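Side-chain contact in Non-structural protein 5 (PDB 2WA2), which probably methylates the cap of the viral RNA at the guanine N7 and ribose 2'-O positions, using S-adenosylmethionine as methyl donor: residues Asn237-Met240 against Gly241-Ala245. The protein carries 4 engineered substitutions. Numbering follows the deposited sequence.
Sequences NNIM and GNVTA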
loop_
_atom_site.group_PDB
_atom_site.type_symbol
_atom_site.label_atom_id
_atom_site.label_comp_id
_atom_site.label_asym_id
_atom_site.label_seq_id
_atom_site.Cartn_x
_atom_site.Cartn_y
_atom_site.Cartn_z
ATOM N N ASN A 237 1.236 -9.996 12.674
ATOM C CA ASN A 237 2.144 -9.346 13.615
ATOM C C ASN A 237 1.483 -8.313 14.493
ATOM O O ASN A 237 0.253 -8.142 14.486
ATOM C CB ASN A 237 3.410 -8.802 12.916
ATOM C CG ASN A 237 3.108 -7.654 11.952
ATOM O OD1 ASN A 237 1.961 -7.227 11.842
ATOM N ND2 ASN A 237 4.144 -7.143 11.269
ATOM N N ASN A 238 2.309 -7.700 15.325
ATOM C CA ASN A 238 1.917 -6.686 16.268
ATOM C C ASN A 238 1.932 -5.334 15.538
ATOM O O ASN A 238 2.988 -4.707 15.374
ATOM C CB ASN A 238 2.926 -6.720 17.429
ATOM C CG ASN A 238 2.763 -5.583 18.388
ATOM O OD1 ASN A 238 1.810 -4.803 18.316
ATOM N ND2 ASN A 238 3.703 -5.481 19.320
ATOM N N ILE A 239 0.760 -4.943 15.059
ATOM C CA ILE A 239 0.617 -3.729 14.226
ATOM C C ILE A 239 1.196 -2.458 14.891
ATOM O O ILE A 239 2.106 -1.820 14.328
ATOM C CB ILE A 239 -0.852 -3.559 13.781
ATOM C CG1 ILE A 239 -1.249 -4.678 12.791
ATOM C CG2 ILE A 239 -1.090 -2.161 13.130
ATOM C CD1 ILE A 239 -2.766 -4.689 12.463
ATOM N N MET A 240 0.697 -2.123 16.086
ATOM C CA MET A 240 1.060 -0.870 16.796
ATOM C C MET A 240 2.565 -0.820 17.066
ATOM O O MET A 240 3.206 0.216 16.839
ATOM C CB MET A 240 0.255 -0.724 18.115
ATOM C CG MET A 240 -1.264 -0.601 17.927
ATOM S SD MET A 240 -2.249 -0.744 19.452
ATOM C CE MET A 240 -2.071 0.959 20.048
ATOM N N GLY A 241 3.120 -1.951 17.513
ATOM C CA GLY A 241 4.551 -2.100 17.758
ATOM C C GLY A 241 5.417 -1.918 16.524
ATOM O O GLY A 241 6.462 -1.282 16.585
ATOM N N ASN A 242 4.965 -2.463 15.395
ATOM C CA ASN A 242 5.664 -2.312 14.143
ATOM C C ASN A 242 5.640 -0.869 13.691
ATOM O O ASN A 242 6.645 -0.359 13.209
ATOM C CB ASN A 242 5.064 -3.195 13.063
ATOM C CG ASN A 242 5.941 -4.344 12.730
ATOM O OD1 ASN A 242 5.626 -5.492 13.078
ATOM N ND2 ASN A 242 7.081 -4.060 12.091
ATOM N N VAL A 243 4.491 -0.219 13.837
ATOM C CA VAL A 243 4.388 1.219 13.453
ATOM C C VAL A 243 5.379 2.067 14.263
ATOM O O VAL A 243 6.114 2.871 13.717
ATOM C CB VAL A 243 2.944 1.756 13.649
ATOM C CG1 VAL A 243 2.912 3.281 13.466
ATOM C CG2 VAL A 243 2.000 1.074 12.651
ATOM N N THR A 244 5.403 1.835 15.575
ATOM C CA THR A 244 6.269 2.600 16.477
ATOM C C THR A 244 7.737 2.348 16.129
ATOM O O THR A 244 8.563 3.269 16.124
ATOM C CB THR A 244 5.969 2.259 17.977
ATOM O OG1 THR A 244 4.661 2.744 18.306
ATOM C CG2 THR A 244 6.959 2.970 18.884
ATOM N N ALA A 245 8.048 1.107 15.790
ATOM C CA ALA A 245 9.408 0.745 15.431
ATOM C C ALA A 245 9.865 1.472 14.151
ATOM O O ALA A 245 10.992 1.935 14.055
ATOM C CB ALA A 245 9.518 -0.753 15.283
#
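Asn238 caps the helix that starts just after it, its side-chain OD1 accepting a weak hydrogen bond of 3.2 Å from the backbone N of Gly241. The Asn238 side chain swings opposite its own amide nitrogen (chi1 171°), which brings OD1 back toward the first turn. Asparagine suits an N-cap because its short side chain brings a carbonyl oxygen to an N-H with no helical acceptor. The first backbone bonds of the helix follow: Asn242 N donates to Asn238 O at 3.0 Å, and Val243 N to Ile239 O at 2.9 Å. Met240 O takes two donors from Thr244, the backbone N at 3.0 Å and, weakly, OG1 at 3.3 Å. A chi1 of -68° points the threonine hydroxyl back; Ser and Thr hydroxyls in helices commonly bond to a carbonyl one turn earlier.

The helix, 239-254, follows the last strand of the Rossmann-like methyltransferase fold, where 229-232 runs antiparallel to its neighbours and 215-217 closes that edge. Asn237 links the helix start to strand 215-217, its OD1 accepting from Leu216 N, and to helix 199-212, its backbone O accepting from Gln209 NE2; an amide suits this place because it can accept from a strand N-H. The Asn237 and Asn242 side chains cross at about a right angle, their amide planes 37° apart. Asn237 ND2 comes within 2.9 Å of Asn242 OD1 at too poor an angle for a hydrogen bond; its bond lies beyond the two segments.

The apolar contact between the segments is a single pair on the buried side: Ile239 CG2 and Val243 CG2 touch loosely at 4.5 Å. Their branches suit a face turned to Leu216 and helix 199-212 (Ile239 on Met206, Val243 on Leu202). Val243 CG2 also rests 3.3 Å from Ile239 O.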